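Local coordinates for chromosome partition protein Smc (Pyrococcus yayanosii, PDB 5XEI) that probably drives chromosome condensation and partitioning as a homodimeric, DNA-binding ATPase whose head domains are joined to a hinge by long coiled coils, at residues 224-236 with 276-288. Sequence-based numbering, arbitrary orientation.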
loop_
_atom_site.group_PDB
_atom_site.type_symbol
_atom_site.label_atom_id
_atom_site.label_comp_id
_atom_site.label_asym_id
_atom_site.label_seq_id
_atom_site.Cartn_x
_atom_site.Cartn_y
_atom_site.Cartn_z
ATOM N N LEU A 224 54.409 -25.086 37.137
ATOM C CA LEU A 224 55.793 -24.650 37.001
ATOM C C LEU A 224 56.252 -23.816 38.195
ATOM O O LEU A 224 57.422 -23.884 38.580
ATOM C CB LEU A 224 55.976 -23.867 35.698
ATOM C CG LEU A 224 57.369 -23.276 35.475
ATOM C CD1 LEU A 224 58.414 -24.375 35.429
ATOM C CD2 LEU A 224 57.398 -22.437 34.207
ATOM N N GLU A 225 55.361 -23.043 38.816
ATOM C CA GLU A 225 55.875 -22.186 39.873
ATOM C C GLU A 225 55.975 -22.897 41.212
ATOM O O GLU A 225 56.924 -22.654 41.965
ATOM C CB GLU A 225 55.036 -20.915 40.019
ATOM C CG GLU A 225 55.823 -19.725 40.644
ATOM C CD GLU A 225 57.019 -19.207 39.784
ATOM O OE1 GLU A 225 57.623 -18.164 40.144
ATOM O OE2 GLU A 225 57.374 -19.827 38.753
ATOM N N ARG A 226 55.034 -23.779 41.535
ATOM C CA ARG A 226 55.177 -24.563 42.753
ATOM C C ARG A 226 56.427 -25.449 42.678
ATOM O O ARG A 226 57.228 -25.506 43.619
ATOM C CB ARG A 226 53.908 -25.382 42.982
ATOM C CG ARG A 226 52.549 -24.666 42.723
ATOM C CD ARG A 226 51.382 -25.482 43.391
ATOM N NE ARG A 226 49.994 -25.135 42.990
ATOM C CZ ARG A 226 49.425 -25.423 41.810
ATOM N NH1 ARG A 226 50.140 -26.036 40.887
ATOM N NH2 ARG A 226 48.153 -25.090 41.532
ATOM N N ALA A 227 56.646 -26.090 41.526
ATOM C CA ALA A 227 57.891 -26.813 41.291
ATOM C C ALA A 227 59.115 -25.927 41.493
ATOM O O ALA A 227 60.156 -26.393 41.970
ATOM C CB ALA A 227 57.891 -27.403 39.883
ATOM N N ARG A 228 59.026 -24.651 41.129
ATOM C CA ARG A 228 60.167 -23.775 41.367
ATOM C C ARG A 228 60.374 -23.541 42.857
ATOM O O ARG A 228 61.514 -23.474 43.332
ATOM C CB ARG A 228 59.987 -22.450 40.636
ATOM C CG ARG A 228 60.291 -22.556 39.179
ATOM C CD ARG A 228 60.050 -21.249 38.474
ATOM N NE ARG A 228 60.334 -21.391 37.056
ATOM C CZ ARG A 228 59.959 -20.522 36.132
ATOM N NH1 ARG A 228 59.267 -19.439 36.479
ATOM N NH2 ARG A 228 60.270 -20.753 34.861
ATOM N N VAL A 229 59.284 -23.425 43.614
ATOM C CA VAL A 229 59.434 -23.259 45.053
ATOM C C VAL A 229 59.941 -24.557 45.681
ATOM O O VAL A 229 60.775 -24.530 46.600
ATOM C CB VAL A 229 58.106 -22.782 45.678
ATOM C CG1 VAL A 229 58.270 -22.585 47.153
ATOM C CG2 VAL A 229 57.654 -21.474 45.046
ATOM N N ALA A 230 59.476 -25.703 45.170
ATOM C CA ALA A 230 59.912 -27.006 45.668
ATOM C C ALA A 230 61.409 -27.198 45.478
ATOM O O ALA A 230 62.144 -27.417 46.447
ATOM C CB ALA A 230 59.147 -28.126 44.966
ATOM N N LEU A 231 61.881 -27.129 44.226
ATOM C CA LEU A 231 63.313 -27.260 43.962
ATOM C C LEU A 231 64.120 -26.349 44.869
ATOM O O LEU A 231 65.267 -26.653 45.208
ATOM C CB LEU A 231 63.625 -26.942 42.497
ATOM C CG LEU A 231 65.046 -26.458 42.163
ATOM C CD1 LEU A 231 66.045 -27.584 42.307
ATOM C CD2 LEU A 231 65.148 -25.869 40.785
ATOM N N LEU A 232 63.518 -25.257 45.318
ATOM C CA LEU A 232 64.268 -24.302 46.109
ATOM C C LEU A 232 64.315 -24.689 47.587
ATOM O O LEU A 232 65.365 -24.549 48.225
ATOM C CB LEU A 232 63.679 -22.920 45.892
ATOM C CG LEU A 232 64.133 -21.842 46.839
ATOM C CD1 LEU A 232 65.626 -21.792 46.817
ATOM C CD2 LEU A 232 63.639 -20.612 46.210
ATOM N N LEU A 233 63.214 -25.192 48.153
ATOM C CA LEU A 233 63.267 -25.692 49.525
ATOM C C LEU A 233 64.314 -26.793 49.663
ATOM O O LEU A 233 65.126 -26.782 50.596
ATOM C CB LEU A 233 61.887 -26.187 49.952
ATOM C CG LEU A 233 60.880 -25.065 50.178
ATOM C CD1 LEU A 233 59.468 -25.582 50.411
ATOM C CD2 LEU A 233 61.337 -24.243 51.348
ATOM N N GLY A 234 64.325 -27.740 48.724
ATOM C CA GLY A 234 65.414 -28.701 48.679
ATOM C C GLY A 234 66.765 -28.049 48.456
ATOM O O GLY A 234 67.756 -28.440 49.078
ATOM N N GLU A 235 66.820 -27.026 47.591
ATOM C CA GLU A 235 68.083 -26.379 47.226
ATOM C C GLU A 235 68.844 -25.796 48.420
ATOM O O GLU A 235 69.997 -25.378 48.237
ATOM C CB GLU A 235 67.858 -25.255 46.196
ATOM C CG GLU A 235 68.293 -25.557 44.745
ATOM C CD GLU A 235 68.198 -24.328 43.810
ATOM O OE1 GLU A 235 67.762 -23.250 44.270
ATOM O OE2 GLU A 235 68.559 -24.432 42.612
ATOM N N ILE A 236 68.256 -25.738 49.613
ATOM C CA ILE A 236 68.960 -25.246 50.797
ATOM C C ILE A 236 69.224 -26.358 51.797
ATOM O O ILE A 236 70.245 -26.345 52.474
ATOM C CB ILE A 236 68.201 -24.085 51.477
ATOM C CG1 ILE A 236 67.564 -23.113 50.487
ATOM C CG2 ILE A 236 69.098 -23.342 52.466
ATOM C CD1 ILE A 236 66.516 -22.294 51.204
ATOM N N LYS A 276 69.370 -17.664 48.642
ATOM C CA LYS A 276 68.367 -18.667 48.296
ATOM C C LYS A 276 67.564 -19.151 49.514
ATOM O O LYS A 276 66.792 -20.100 49.368
ATOM C CB LYS A 276 69.024 -19.850 47.559
ATOM C CG LYS A 276 69.219 -19.637 46.023
ATOM C CD LYS A 276 67.942 -19.770 45.174
ATOM C CE LYS A 276 67.927 -18.884 43.925
ATOM N NZ LYS A 276 66.846 -17.849 43.960
ATOM N N ARG A 277 67.719 -18.546 50.700
ATOM C CA ARG A 277 66.767 -18.701 51.804
ATOM C C ARG A 277 65.843 -17.501 51.871
ATOM O O ARG A 277 64.615 -17.631 51.929
ATOM C CB ARG A 277 67.448 -18.782 53.182
ATOM C CG ARG A 277 68.831 -19.315 53.321
ATOM C CD ARG A 277 69.293 -19.295 54.795
ATOM N NE ARG A 277 69.625 -17.981 55.172
ATOM C CZ ARG A 277 70.793 -17.584 55.468
ATOM N NH1 ARG A 277 71.756 -18.408 55.473
ATOM N NH2 ARG A 277 71.002 -16.367 55.784
ATOM N N ARG A 278 66.458 -16.324 51.924
ATOM C CA ARG A 278 65.726 -15.073 51.919
ATOM C C ARG A 278 64.873 -14.922 50.665
ATOM O O ARG A 278 63.879 -14.186 50.670
ATOM C CB ARG A 278 66.729 -13.937 52.064
ATOM C CG ARG A 278 66.244 -12.592 51.690
ATOM C CD ARG A 278 67.257 -11.946 50.793
ATOM N NE ARG A 278 66.832 -10.591 50.528
ATOM C CZ ARG A 278 66.516 -10.122 49.330
ATOM N NH1 ARG A 278 66.572 -10.886 48.247
ATOM N NH2 ARG A 278 66.116 -8.877 49.232
ATOM N N GLU A 279 65.224 -15.637 49.596
ATOM C CA GLU A 279 64.433 -15.613 48.371
ATOM C C GLU A 279 62.989 -16.032 48.620
ATOM O O GLU A 279 62.062 -15.485 48.004
ATOM C CB GLU A 279 65.091 -16.535 47.353
ATOM C CG GLU A 279 64.915 -16.172 45.903
ATOM C CD GLU A 279 63.951 -17.112 45.235
ATOM O OE1 GLU A 279 63.202 -17.756 45.990
ATOM O OE2 GLU A 279 63.969 -17.243 43.992
ATOM N N LEU A 280 62.780 -16.995 49.519
ATOM C CA LEU A 280 61.448 -17.522 49.795
ATOM C C LEU A 280 60.696 -16.719 50.829
ATOM O O LEU A 280 59.483 -16.916 50.979
ATOM C CB LEU A 280 61.500 -18.962 50.289
ATOM C CG LEU A 280 62.329 -19.929 49.467
ATOM C CD1 LEU A 280 63.781 -19.865 49.887
ATOM C CD2 LEU A 280 61.747 -21.283 49.670
ATOM N N LYS A 281 61.387 -15.840 51.561
ATOM C CA LYS A 281 60.697 -14.860 52.392
ATOM C C LYS A 281 59.710 -14.046 51.566
ATOM O O LYS A 281 58.755 -13.485 52.117
ATOM C CB LYS A 281 61.727 -13.944 53.081
ATOM C CG LYS A 281 62.779 -14.696 53.929
ATOM C CD LYS A 281 63.815 -13.754 54.577
ATOM C CE LYS A 281 64.847 -14.506 55.433
ATOM N NZ LYS A 281 65.906 -13.592 55.960
ATOM N N HIS A 282 59.899 -14.016 50.249
ATOM C CA HIS A 282 59.123 -13.185 49.347
ATOM C C HIS A 282 58.149 -13.992 48.496
ATOM O O HIS A 282 57.500 -13.430 47.609
ATOM C CB HIS A 282 60.083 -12.374 48.476
ATOM C CG HIS A 282 61.125 -11.650 49.269
ATOM N ND1 HIS A 282 62.374 -11.352 48.766
ATOM C CD2 HIS A 282 61.106 -11.168 50.535
ATOM C CE1 HIS A 282 63.078 -10.715 49.686
ATOM N NE2 HIS A 282 62.331 -10.592 50.769
ATOM N N PHE A 283 58.027 -15.291 48.738
ATOM C CA PHE A 283 56.986 -16.089 48.110
ATOM C C PHE A 283 55.788 -16.181 49.039
ATOM O O PHE A 283 55.943 -16.299 50.257
ATOM C CB PHE A 283 57.481 -17.493 47.766
ATOM C CG PHE A 283 58.188 -17.581 46.442
ATOM C CD1 PHE A 283 57.484 -17.500 45.258
ATOM C CD2 PHE A 283 59.553 -17.760 46.388
ATOM C CE1 PHE A 283 58.132 -17.583 44.051
ATOM C CE2 PHE A 283 60.200 -17.852 45.189
ATOM C CZ PHE A 283 59.489 -17.768 44.016
ATOM N N ASP A 284 54.593 -16.140 48.453
ATOM C CA ASP A 284 53.367 -16.153 49.241
ATOM C C ASP A 284 53.292 -17.389 50.133
ATOM O O ASP A 284 53.802 -18.464 49.801
ATOM C CB ASP A 284 52.144 -16.094 48.326
ATOM C CG ASP A 284 52.055 -14.787 47.568
ATOM O OD1 ASP A 284 52.894 -13.896 47.832
ATOM O OD2 ASP A 284 51.143 -14.646 46.720
ATOM N N ALA A 285 52.634 -17.216 51.285
ATOM C CA ALA A 285 52.558 -18.281 52.278
ATOM C C ALA A 285 51.648 -19.420 51.836
ATOM O O ALA A 285 51.902 -20.576 52.192
ATOM C CB ALA A 285 52.091 -17.721 53.620
ATOM N N ALA A 286 50.582 -19.129 51.087
ATOM C CA ALA A 286 49.729 -20.212 50.600
ATOM C C ALA A 286 50.509 -21.132 49.668
ATOM O O ALA A 286 50.549 -22.356 49.866
ATOM C CB ALA A 286 48.494 -19.646 49.899
ATOM N N LEU A 287 51.156 -20.551 48.652
ATOM C CA LEU A 287 51.970 -21.331 47.727
ATOM C C LEU A 287 53.024 -22.134 48.476
ATOM O O LEU A 287 53.099 -23.360 48.332
ATOM C CB LEU A 287 52.610 -20.397 46.695
ATOM C CG LEU A 287 53.805 -20.857 45.854
ATOM C CD1 LEU A 287 53.488 -22.042 44.977
ATOM C CD2 LEU A 287 54.312 -19.717 45.011
ATOM N N ILE A 288 53.811 -21.459 49.331
ATOM C CA ILE A 288 54.966 -22.085 49.986
ATOM C C ILE A 288 54.555 -23.302 50.802
ATOM O O ILE A 288 55.358 -24.224 50.991
ATOM C CB ILE A 288 55.718 -21.076 50.878
ATOM C CG1 ILE A 288 57.016 -21.681 51.408
ATOM C CG2 ILE A 288 54.918 -20.765 52.103
ATOM C CD1 ILE A 288 58.165 -21.656 50.449
#
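Val229 meets Phe283, Leu287 and Ile288 where the long helix 170-246 of the Smc coiled-coil arm packs against the returning chain. This is probably the joint of the arm, where the coiled coil is interrupted far from the ATPase head. Between helix 261-278 and the short helix 285-289 the chain turns. No hydrogen bond crosses between 224-236 and 276-288; the packing is mainly apolar.

The two methyls of Val229 do separate work. CG2 stands almost squarely over one face of the Phe283 ring, a CH-pi contact 4.0 Å from the centroid and 10° off the normal. The same methyl meets Leu287 CD2 tip to tip at 3.8 Å. CG1, turned anti to the backbone N (chi1 -179°), instead touches Ile288 CD1 at 3.4 Å. Val291, in the following loop, also packs on Val229.

One helical turn on, Leu232 and Leu280 point end to end, with Leu232 CG 3.7 Å from Leu280 CD1. Leu280 also serves Leu233, whose CD2 lies 3.4 Å from Leu280 CD2 as the two side chains slant across each other. At this end Lys276 runs crosswise to Leu232 and lays its CD against Leu232 CD1. Its NZ turns to Glu279 OE2 and forms a salt bridge with it, in which the hydrogen bond is weak.

Leu224, Ala227 and Leu231 of helix 170-246 pack on helix 298-315. At the edge of Phe283, near the ring plane, Glu225 OE1 lies 4.0 Å from CE1. The other oxygen of that carboxylate, OE2, offers its syn lone pair to Arg228 NH1 at 3.0 Å, with the oxygen 31° out of the guanidinium plane.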